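Local coordinates for ULam111 (Flavobacterium sp., PDB 5WUT), which probably hydrolyses the beta-1,3-glucan laminarin, as a family 16 glycoside hydrolase built on a beta-jelly-roll fold, at residues Lys16-Thr20 and Lys21-Phe25; Ile153-Ile156 and Glu157-Phe160; Pro186-Thr190 and Glu191-Pro195. All coordinates share one frame; numbering follows the deposited sequence.

Contact 1 (Lys16-Thr20 and Lys21-Phe25); sequences KELDT and KNWNF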
ATOM      1  N   LYS A  16       9.985  -0.696  32.010  1.00 25.18           N
ATOM      2  CA  LYS A  16      11.124  -1.599  32.141  1.00 24.25           C
ATOM      3  C   LYS A  16      10.689  -3.042  31.965  1.00 23.02           C
ATOM      4  O   LYS A  16      11.503  -3.907  31.665  1.00 25.88           O
ATOM      5  CB  LYS A  16      11.822  -1.477  33.498  1.00 32.31           C
ATOM      6  CG  LYS A  16      12.253  -0.097  33.935  1.00 32.83           C
ATOM      7  CD  LYS A  16      13.475  -0.258  34.843  1.00 35.08           C
ATOM      8  CE  LYS A  16      13.709   0.950  35.724  1.00 34.50           C
ATOM      9  NZ  LYS A  16      12.460   1.694  36.008  1.00 35.53           N
ATOM     10  N   GLU A  17       9.404  -3.305  32.169  1.00 20.62           N
ATOM     11  CA  GLU A  17       8.884  -4.643  31.967  1.00 18.77           C
ATOM     12  C   GLU A  17       7.497  -4.560  31.356  1.00 17.89           C
ATOM     13  O   GLU A  17       6.860  -3.504  31.367  1.00 18.15           O
ATOM     14  CB  GLU A  17       8.852  -5.453  33.271  1.00 24.66           C
ATOM     15  CG  GLU A  17       7.996  -4.895  34.387  1.00 28.95           C
ATOM     16  CD  GLU A  17       8.176  -5.670  35.693  1.00 37.49           C
ATOM     17  OE1 GLU A  17       9.324  -6.056  36.013  1.00 41.10           O
ATOM     18  OE2 GLU A  17       7.164  -5.914  36.386  1.00 42.81           O
ATOM     19  N   LEU A  18       7.040  -5.676  30.810  1.00 17.16           N
ATOM     20  CA  LEU A  18       5.689  -5.766  30.277  1.00 17.87           C
ATOM     21  C   LEU A  18       4.688  -5.516  31.392  1.00 16.96           C
ATOM     22  O   LEU A  18       4.818  -6.067  32.477  1.00 17.55           O
ATOM     23  CB  LEU A  18       5.461  -7.146  29.659  1.00 15.97           C
ATOM     24  CG  LEU A  18       4.223  -7.337  28.787  1.00 15.34           C
ATOM     25  CD1 LEU A  18       4.393  -6.551  27.503  1.00 15.88           C
ATOM     26  CD2 LEU A  18       4.051  -8.818  28.471  1.00 16.74           C
ATOM     27  N   ASP A  19       3.687  -4.682  31.130  1.00 15.30           N
ATOM     28  CA  ASP A  19       2.682  -4.383  32.147  1.00 14.87           C
ATOM     29  C   ASP A  19       1.656  -5.513  32.245  1.00 16.02           C
ATOM     30  O   ASP A  19       0.780  -5.632  31.394  1.00 14.21           O
ATOM     31  CB  ASP A  19       1.978  -3.054  31.833  1.00 16.07           C
ATOM     32  CG  ASP A  19       1.045  -2.594  32.957  1.00 17.43           C
ATOM     33  OD1 ASP A  19       0.758  -3.364  33.899  1.00 18.10           O
ATOM     34  OD2 ASP A  19       0.602  -1.427  32.894  1.00 21.12           O
ATOM     35  N   THR A  20       1.747  -6.336  33.288  1.00 13.68           N
ATOM     36  CA  THR A  20       0.854  -7.492  33.402  1.00 14.27           C
ATOM     37  C   THR A  20      -0.551  -7.135  33.884  1.00 13.30           C
ATOM     38  O   THR A  20      -1.415  -8.003  33.985  1.00 16.31           O
ATOM     39  CB  THR A  20       1.456  -8.585  34.324  1.00 17.50           C
ATOM     40  OG1 THR A  20       1.800  -8.011  35.589  1.00 22.20           O
ATOM     41  CG2 THR A  20       2.702  -9.164  33.689  1.00 20.53           C
ATOM     42  N   LYS A  21      -0.796  -5.857  34.145  1.00 14.10           N
ATOM     43  CA  LYS A  21      -2.157  -5.404  34.375  1.00 16.12           C
ATOM     44  C   LYS A  21      -2.901  -5.327  33.047  1.00 13.56           C
ATOM     45  O   LYS A  21      -4.129  -5.374  33.008  1.00 14.58           O
ATOM     46  CB  LYS A  21      -2.177  -4.046  35.072  1.00 17.53           C
ATOM     47  CG  LYS A  21      -1.584  -4.067  36.462  1.00 21.70           C
ATOM     48  CD  LYS A  21      -2.349  -5.009  37.369  1.00 26.84           C
ATOM     49  CE  LYS A  21      -1.838  -4.926  38.804  1.00 34.78           C
ATOM     50  NZ  LYS A  21      -1.337  -3.560  39.117  1.00 32.94           N
ATOM     51  N   ASN A  22      -2.141  -5.215  31.963  1.00 14.02           N
ATOM     52  CA  ASN A  22      -2.738  -5.163  30.627  1.00 11.43           C
ATOM     53  C   ASN A  22      -2.452  -6.405  29.786  1.00 11.83           C
ATOM     54  O   ASN A  22      -3.186  -6.670  28.832  1.00 11.98           O
ATOM     55  CB  ASN A  22      -2.260  -3.922  29.888  1.00 13.75           C
ATOM     56  CG  ASN A  22      -2.827  -2.651  30.484  1.00 11.65           C
ATOM     57  OD1 ASN A  22      -3.878  -2.678  31.126  1.00 16.05           O
ATOM     58  ND2 ASN A  22      -2.141  -1.542  30.276  1.00 13.68           N
ATOM     59  N   TRP A  23      -1.405  -7.165  30.139  1.00 11.33           N
ATOM     60  CA  TRP A  23      -0.969  -8.312  29.321  1.00 11.42           C
ATOM     61  C   TRP A  23      -0.937  -9.624  30.083  1.00 14.32           C
ATOM     62  O   TRP A  23      -0.547  -9.674  31.256  1.00 14.04           O
ATOM     63  CB  TRP A  23       0.427  -8.072  28.729  1.00 10.29           C
ATOM     64  CG  TRP A  23       0.439  -6.966  27.715  1.00 11.53           C
ATOM     65  CD1 TRP A  23       0.746  -5.651  27.937  1.00 14.00           C
ATOM     66  CD2 TRP A  23       0.101  -7.073  26.331  1.00 12.67           C
ATOM     67  NE1 TRP A  23       0.623  -4.928  26.773  1.00 12.23           N
ATOM     68  CE2 TRP A  23       0.234  -5.779  25.769  1.00 12.19           C
ATOM     69  CE3 TRP A  23      -0.288  -8.136  25.508  1.00 12.90           C
ATOM     70  CZ2 TRP A  23      -0.026  -5.514  24.421  1.00 12.50           C
ATOM     71  CZ3 TRP A  23      -0.532  -7.881  24.164  1.00  9.64           C
ATOM     72  CH2 TRP A  23      -0.399  -6.580  23.634  1.00  9.81           C
ATOM     73  N   ASN A  24      -1.321 -10.689  29.387  1.00 10.60           N
ATOM     74  CA  ASN A  24      -1.143 -12.055  29.871  1.00 11.32           C
ATOM     75  C   ASN A  24      -0.037 -12.717  29.092  1.00 10.63           C
ATOM     76  O   ASN A  24       0.191 -12.374  27.922  1.00 11.77           O
ATOM     77  CB  ASN A  24      -2.400 -12.889  29.675  1.00 11.04           C
ATOM     78  CG  ASN A  24      -3.630 -12.206  30.171  1.00 15.15           C
ATOM     79  OD1 ASN A  24      -3.812 -12.033  31.366  1.00 13.36           O
ATOM     80  ND2 ASN A  24      -4.497 -11.804  29.248  1.00 12.81           N
ATOM     81  N   PHE A  25       0.629 -13.689  29.709  1.00 11.84           N
ATOM     82  CA  PHE A  25       1.442 -14.625  28.934  1.00 11.36           C
ATOM     83  C   PHE A  25       0.640 -15.875  28.617  1.00 13.49           C
ATOM     84  O   PHE A  25      -0.067 -16.415  29.477  1.00 15.60           O
ATOM     85  CB  PHE A  25       2.716 -15.034  29.684  1.00 13.94           C
ATOM     86  CG  PHE A  25       3.686 -13.922  29.879  1.00 12.48           C
ATOM     87  CD1 PHE A  25       4.638 -13.630  28.910  1.00 11.57           C
ATOM     88  CD2 PHE A  25       3.656 -13.162  31.036  1.00 12.97           C
ATOM     89  CE1 PHE A  25       5.541 -12.609  29.090  1.00 12.55           C
ATOM     90  CE2 PHE A  25       4.564 -12.134  31.224  1.00 16.01           C
ATOM     91  CZ  PHE A  25       5.503 -11.853  30.255  1.00 16.75           C
TER
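The carbonyl oxygen Asp19 O is gripped by two backbone amides from the turn ahead of it. Trp23 N reaches it at 2.9 Å in the carbonyl plane, while Asn22 N, 3.0 Å from Asp19 O, comes from above that plane. With the carboxylate added, this is an Asx motif: Asp19 OD1 takes Lys21 N at 2.9 Å, closing an Asx turn around the same few residues. The carboxylate can do so because its CG lies anti to the backbone N (chi1 -172°), beside the carbonyl carbon, and the amide meets OD1 from above the carboxylate plane. The motif turns the chain into the short strand 24-25, which pairs with strand 66-80. Lys77 takes part from outside, its NZ binding Thr20 O and Trp23 O, two acceptors that face each other across the turn.

Leu18, one residue before Asp19, makes the apolar half of the contact. It crosses Trp23 at about a right angle and splits its two methyls between the aromatic neighbours. Leu18 CD1 sits over one face of the Trp23 indole, 4.0 Å from the centroid of its five-membered ring; Ile72 of strand 66-80 touches both side chains. The indole NE1 is bonded to Glu11. The other methyl, Leu18 CD2, touches Trp23 CB at 3.7 Å and meets Phe25 CZ at 3.8 Å.

Contact 2 (Ile153-Ile156 and Glu157-Phe160); sequences IDTI and EQGF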
ATOM      1  N   ILE A 153       4.922  -6.640  -0.887  1.00 10.52           N
ATOM      2  CA  ILE A 153       5.623  -5.448  -0.431  1.00 12.58           C
ATOM      3  C   ILE A 153       7.102  -5.798  -0.348  1.00 11.17           C
ATOM      4  O   ILE A 153       7.538  -6.431   0.618  1.00 12.58           O
ATOM      5  CB  ILE A 153       5.111  -4.954   0.963  1.00 11.39           C
ATOM      6  CG1 ILE A 153       3.581  -4.845   0.981  1.00 15.03           C
ATOM      7  CG2 ILE A 153       5.791  -3.655   1.354  1.00 13.66           C
ATOM      8  CD1 ILE A 153       2.966  -4.372   2.302  1.00 13.78           C
ATOM      9  N   ASP A 154       7.891  -5.426  -1.356  1.00 11.62           N
ATOM     10  CA  ASP A 154       9.275  -5.909  -1.400  1.00 14.11           C
ATOM     11  C   ASP A 154      10.169  -5.325  -0.314  1.00 12.81           C
ATOM     12  O   ASP A 154      11.258  -5.847  -0.056  1.00 15.57           O
ATOM     13  CB  ASP A 154       9.898  -5.617  -2.767  1.00 16.46           C
ATOM     14  CG  ASP A 154       9.365  -6.519  -3.848  1.00 20.86           C
ATOM     15  OD1 ASP A 154       8.528  -7.401  -3.545  1.00 19.12           O
ATOM     16  OD2 ASP A 154       9.785  -6.349  -5.009  1.00 23.05           O
ATOM     17  N   THR A 155       9.723  -4.238   0.302  1.00 13.77           N
ATOM     18  CA  THR A 155      10.478  -3.572   1.349  1.00 11.59           C
ATOM     19  C   THR A 155      10.047  -3.961   2.763  1.00 11.18           C
ATOM     20  O   THR A 155      10.531  -3.377   3.723  1.00 12.78           O
ATOM     21  CB  THR A 155      10.325  -2.038   1.257  1.00 13.25           C
ATOM     22  OG1 THR A 155       8.931  -1.716   1.250  1.00 13.79           O
ATOM     23  CG2 THR A 155      10.963  -1.511  -0.005  1.00 15.84           C
ATOM     24  N   ILE A 156       9.152  -4.936   2.910  1.00 10.50           N
ATOM     25  CA  ILE A 156       8.537  -5.134   4.229  1.00 10.00           C
ATOM     26  C   ILE A 156       9.539  -5.576   5.307  1.00 11.74           C
ATOM     27  O   ILE A 156       9.357  -5.274   6.484  1.00 11.38           O
ATOM     28  CB  ILE A 156       7.356  -6.154   4.161  1.00  9.02           C
ATOM     29  CG1 ILE A 156       6.396  -5.967   5.352  1.00  8.23           C
ATOM     30  CG2 ILE A 156       7.854  -7.600   4.035  1.00  9.94           C
ATOM     31  CD1 ILE A 156       5.563  -4.681   5.286  1.00 10.90           C
ATOM     32  N   GLU A 157      10.608  -6.253   4.903  1.00 11.88           N
ATOM     33  CA  GLU A 157      11.631  -6.690   5.845  1.00 12.04           C
ATOM     34  C   GLU A 157      12.543  -5.544   6.297  1.00 11.30           C
ATOM     35  O   GLU A 157      13.336  -5.714   7.231  1.00 14.75           O
ATOM     36  CB  GLU A 157      12.477  -7.809   5.229  1.00 14.35           C
ATOM     37  CG  GLU A 157      11.768  -9.140   5.038  1.00 12.51           C
ATOM     38  CD  GLU A 157      11.012  -9.245   3.729  1.00 10.84           C
ATOM     39  OE1 GLU A 157      11.093  -8.295   2.904  1.00 13.59           O
ATOM     40  OE2 GLU A 157      10.335 -10.281   3.516  1.00 11.49           O
ATOM     41  N   GLN A 158      12.459  -4.393   5.632  1.00 13.03           N
ATOM     42  CA  GLN A 158      13.335  -3.259   5.954  1.00 13.43           C
ATOM     43  C   GLN A 158      12.673  -2.311   6.934  1.00 15.20           C
ATOM     44  O   GLN A 158      11.635  -1.732   6.621  1.00 15.50           O
ATOM     45  CB  GLN A 158      13.707  -2.474   4.686  1.00 18.55           C
ATOM     46  CG  GLN A 158      14.441  -3.272   3.617  1.00 19.97           C
ATOM     47  CD  GLN A 158      14.372  -2.605   2.247  1.00 25.33           C
ATOM     48  OE1 GLN A 158      14.436  -1.380   2.134  1.00 35.42           O
ATOM     49  NE2 GLN A 158      14.235  -3.412   1.198  1.00 27.56           N
ATOM     50  N   GLY A 159      13.284  -2.131   8.102  1.00 14.36           N
ATOM     51  CA  GLY A 159      12.816  -1.145   9.062  1.00 13.74           C
ATOM     52  C   GLY A 159      11.455  -1.453   9.653  1.00 14.61           C
ATOM     53  O   GLY A 159      10.985  -2.595   9.602  1.00 13.98           O
ATOM     54  N   PHE A 160      10.814  -0.417  10.193  1.00 12.14           N
ATOM     55  CA  PHE A 160       9.472  -0.535  10.779  1.00 10.63           C
ATOM     56  C   PHE A 160       8.383  -0.188   9.758  1.00 12.71           C
ATOM     57  O   PHE A 160       8.566   0.694   8.920  1.00 14.77           O
ATOM     58  CB  PHE A 160       9.340   0.370  12.017  1.00 13.62           C
ATOM     59  CG  PHE A 160      10.034  -0.179  13.236  1.00 13.02           C
ATOM     60  CD1 PHE A 160      11.415  -0.077  13.363  1.00 15.64           C
ATOM     61  CD2 PHE A 160       9.309  -0.815  14.242  1.00 11.68           C
ATOM     62  CE1 PHE A 160      12.072  -0.603  14.476  1.00 14.13           C
ATOM     63  CE2 PHE A 160       9.957  -1.345  15.359  1.00 12.24           C
ATOM     64  CZ  PHE A 160      11.344  -1.232  15.474  1.00 13.47           C
TER
HETATM   65  O   HOH W   1      12.979  -6.153   2.028  1.00 19.87           O
HETATM   66  O   HOH W   2      10.220  -5.065   9.039  1.00 13.42           O
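Gln158 N donates to Thr155 O at 2.9 Å, closing the second of two overlapping type I beta turns, Ile153-Ile156 and Thr155-Gln158. They carry the chain round between strands 148-152 and 161-167 of the jelly roll.

The tight side belongs to Ile156 and Glu157. Ile156 is buried on Leu91, Val132 and Tyr163, and its CG2 methyl is set between its own backbone N and carbonyl carbon. From there Ile156 CG2 lies beneath the folded-back carboxylate of its neighbour, 3.5 Å from Glu157 OE1. A bend at chi2 (86°) brings the acid back over the turn, and its other oxygen, OE2, is held by Tyr124 OH and by the backbone amide of His130, which ties the turn to the loop carrying His130. On another flank Ile153 packs on Ile179, and Thr155 on Asn178, of the second subunit.

The solvent side is looser. The side chain of Gln158 runs out extended beyond CG and crosses Thr155 obliquely, its NE2 3.8 Å from Thr155 CA and 4.0 Å from Thr155 CG2. What joins the groups here is a water, which donates to Asp154 O and to Glu157 OE1 and accepts from Gln158 NE2; Asp154 O and Glu157 OE1 themselves stay 3.8 Å apart. Further along, a second water spans the backbone by donating to Ile156 O at 2.7 Å and to Gly159 O at 2.6 Å.

Contact 3 (Pro186-Thr190 and Glu191-Pro195); sequences PTDKT and EAIWP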
ATOM      1  N   PRO A 186     -19.257  -8.058   4.333  1.00 15.31           N
ATOM      2  CA  PRO A 186     -20.351  -8.918   3.871  1.00 19.47           C
ATOM      3  C   PRO A 186     -21.717  -8.273   4.064  1.00 20.54           C
ATOM      4  O   PRO A 186     -21.942  -7.594   5.056  1.00 19.28           O
ATOM      5  CB  PRO A 186     -20.203 -10.161   4.750  1.00 19.34           C
ATOM      6  CG  PRO A 186     -19.534  -9.661   6.008  1.00 18.07           C
ATOM      7  CD  PRO A 186     -18.598  -8.578   5.547  1.00 16.71           C
ATOM      8  N   THR A 187     -22.634  -8.518   3.135  1.00 24.80           N
ATOM      9  CA  THR A 187     -23.954  -7.910   3.203  1.00 27.09           C
ATOM     10  C   THR A 187     -24.799  -8.657   4.229  1.00 25.34           C
ATOM     11  O   THR A 187     -25.682  -8.085   4.866  1.00 30.52           O
ATOM     12  CB  THR A 187     -24.651  -7.922   1.834  1.00 32.45           C
ATOM     13  OG1 THR A 187     -24.639  -9.255   1.313  1.00 39.41           O
ATOM     14  CG2 THR A 187     -23.922  -6.997   0.864  1.00 30.61           C
ATOM     15  N   ASP A 188     -24.496  -9.940   4.390  1.00 28.46           N
ATOM     16  CA  ASP A 188     -25.198 -10.811   5.326  1.00 27.02           C
ATOM     17  C   ASP A 188     -24.439 -10.985   6.634  1.00 29.44           C
ATOM     18  O   ASP A 188     -23.523 -11.801   6.715  1.00 30.66           O
ATOM     19  CB  ASP A 188     -25.423 -12.177   4.675  1.00 31.49           C
ATOM     20  CG  ASP A 188     -26.270 -13.092   5.522  1.00 35.04           C
ATOM     21  OD1 ASP A 188     -26.814 -12.627   6.547  1.00 39.53           O
ATOM     22  OD2 ASP A 188     -26.397 -14.282   5.165  1.00 32.55           O
ATOM     23  N   LYS A 189     -24.787 -10.206   7.654  1.00 22.37           N
ATOM     24  CA  LYS A 189     -24.010 -10.255   8.885  1.00 21.41           C
ATOM     25  C   LYS A 189     -24.616 -11.090  10.018  1.00 21.98           C
ATOM     26  O   LYS A 189     -24.907 -10.580  11.101  1.00 26.27           O
ATOM     27  CB  LYS A 189     -23.738  -8.838   9.367  1.00 20.18           C
ATOM     28  CG  LYS A 189     -22.673  -8.169   8.531  1.00 17.29           C
ATOM     29  CD  LYS A 189     -22.261  -6.859   9.117  1.00 16.17           C
ATOM     30  CE  LYS A 189     -21.122  -6.268   8.331  1.00 14.25           C
ATOM     31  NZ  LYS A 189     -21.601  -5.751   7.013  1.00 17.14           N
ATOM     32  N   THR A 190     -24.769 -12.384   9.772  1.00 15.41           N
ATOM     33  CA  THR A 190     -25.065 -13.320  10.839  1.00 15.68           C
ATOM     34  C   THR A 190     -23.839 -13.417  11.744  1.00 17.37           C
ATOM     35  O   THR A 190     -22.755 -12.971  11.359  1.00 16.81           O
ATOM     36  CB  THR A 190     -25.391 -14.697  10.287  1.00 20.04           C
ATOM     37  OG1 THR A 190     -24.227 -15.204   9.625  1.00 17.95           O
ATOM     38  CG2 THR A 190     -26.540 -14.618   9.286  1.00 21.73           C
ATOM     39  N   GLU A 191     -23.985 -14.015  12.924  1.00 16.93           N
ATOM     40  CA  GLU A 191     -22.828 -14.209  13.800  1.00 18.42           C
ATOM     41  C   GLU A 191     -21.795 -15.145  13.158  1.00 15.02           C
ATOM     42  O   GLU A 191     -20.585 -14.986  13.369  1.00 15.32           O
ATOM     43  CB  GLU A 191     -23.253 -14.746  15.176  1.00 21.42           C
ATOM     44  CG  GLU A 191     -22.078 -14.804  16.168  1.00 26.66           C
ATOM     45  CD  GLU A 191     -22.480 -15.166  17.593  1.00 32.07           C
ATOM     46  OE1 GLU A 191     -23.457 -14.566  18.104  1.00 37.59           O
ATOM     47  OE2 GLU A 191     -21.809 -16.041  18.198  1.00 21.26           O
ATOM     48  N   ALA A 192     -22.259 -16.094  12.347  1.00 14.19           N
ATOM     49  CA  ALA A 192     -21.359 -17.036  11.687  1.00 17.36           C
ATOM     50  C   ALA A 192     -20.444 -16.314  10.710  1.00 14.49           C
ATOM     51  O   ALA A 192     -19.269 -16.651  10.573  1.00 14.48           O
ATOM     52  CB  ALA A 192     -22.151 -18.128  10.970  1.00 17.78           C
ATOM     53  N   ILE A 193     -20.994 -15.315  10.028  1.00 12.75           N
ATOM     54  CA  ILE A 193     -20.246 -14.534   9.046  1.00 11.20           C
ATOM     55  C   ILE A 193     -19.537 -13.354   9.702  1.00 11.04           C
ATOM     56  O   ILE A 193     -18.421 -12.987   9.323  1.00 13.21           O
ATOM     57  CB  ILE A 193     -21.204 -14.043   7.942  1.00 14.35           C
ATOM     58  CG1 ILE A 193     -21.659 -15.236   7.111  1.00 15.12           C
ATOM     59  CG2 ILE A 193     -20.554 -12.995   7.047  1.00 14.86           C
ATOM     60  CD1 ILE A 193     -22.799 -14.928   6.182  1.00 19.90           C
ATOM     61  N   TRP A 194     -20.177 -12.792  10.721  1.00 12.32           N
ATOM     62  CA  TRP A 194     -19.715 -11.540  11.319  1.00 10.79           C
ATOM     63  C   TRP A 194     -19.827 -11.562  12.831  1.00 12.08           C
ATOM     64  O   TRP A 194     -20.785 -11.028  13.400  1.00 14.61           O
ATOM     65  CB  TRP A 194     -20.525 -10.367  10.744  1.00 12.49           C
ATOM     66  CG  TRP A 194     -20.064  -8.987  11.152  1.00 12.04           C
ATOM     67  CD1 TRP A 194     -20.547  -8.235  12.180  1.00 12.26           C
ATOM     68  CD2 TRP A 194     -19.067  -8.186  10.503  1.00 10.45           C
ATOM     69  NE1 TRP A 194     -19.909  -7.015  12.222  1.00 10.85           N
ATOM     70  CE2 TRP A 194     -18.992  -6.965  11.204  1.00 10.42           C
ATOM     71  CE3 TRP A 194     -18.228  -8.385   9.404  1.00 10.78           C
ATOM     72  CZ2 TRP A 194     -18.108  -5.945  10.843  1.00 10.89           C
ATOM     73  CZ3 TRP A 194     -17.353  -7.372   9.044  1.00 13.78           C
ATOM     74  CH2 TRP A 194     -17.300  -6.167   9.768  1.00 11.34           C
ATOM     75  N   PRO A 195     -18.854 -12.197  13.490  1.00 10.84           N
ATOM     76  CA  PRO A 195     -18.791 -12.181  14.952  1.00 11.89           C
ATOM     77  C   PRO A 195     -18.127 -10.907  15.476  1.00 11.75           C
ATOM     78  O   PRO A 195     -17.584 -10.936  16.579  1.00 12.48           O
ATOM     79  CB  PRO A 195     -17.923 -13.397  15.271  1.00 11.87           C
ATOM     80  CG  PRO A 195     -16.984 -13.469  14.075  1.00 12.19           C
ATOM     81  CD  PRO A 195     -17.851 -13.109  12.905  1.00 11.46           C
TER
HETATM   82  O   HOH W   3     -23.621 -10.641  13.588  1.00 25.31           O
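Lys189 lays its aliphatic chain along one face of the Trp194 indole, the two side chains side by side and pointing the same way. Lys189 CE stands over the ring, 3.6 Å from the centroid of the Trp194 six-membered ring, with CD nearer the five-membered part. The ammonium follows as a cation-pi contact, Lys189 NZ lying 4.8 Å from the centroid of the Trp194 six-membered ring and almost on the ring normal. A turn at chi4 (73°) then carries Lys189 NZ to Pro186 O, 2.7 Å away and nearly along the C=O axis; Asp170 O also accepts from it.

Pro186 reaches the same indole obliquely, Pro186 CG lying 3.9 Å from Trp194 CE3. The same Pro186 CG also meets the branch methyl of Ile193, Ile193 CG2, at 3.6 Å, and the CD1 end of Ile193 runs out beside Asp188.

Behind these side chains, Thr190 sets the backbone with an ST motif. Its carbonyl takes Trp194 N (Thr190 O to Trp194 N, 2.7 Å), and its hydroxyl takes the amide one residue earlier (Thr190 OG1 to Ile193 N, 3.3 Å). The single turn so formed has helical backbone angles at 191-193. It lies in the surface loop between strands 179-184 and 200-208. A water bridges the backbone here, donating to Lys189 O and, at 2.9 Å, to Trp194 O.

Farther out, Ala192 is tied by backbone hydrogen bonding to Ala140, and Trp194 NE1 binds Asp197 while Tyr196 meets the indole edge-to-face.

Contacts 2 and 3 are turns in loops of the jelly roll, while contact 1 leads from a loop into strand 24-25. The three are in series along the chain, none touching another, with centres about 28 to 34 Å apart. Contact 1 is the partly buried one, with Leu18 and Trp23 set on strand 66-80. Contacts 2 and 3 are surface contacts, each with one buried residue among those that touch, and water links backbone carbonyls in both. Contact 2 alone reaches the second subunit. In contacts 1 and 3 a side-chain oxygen and the carbonyl of the same residue both accept amides, Asp19 in one and Thr190 in the other, whereas contact 2 uses plain beta turns.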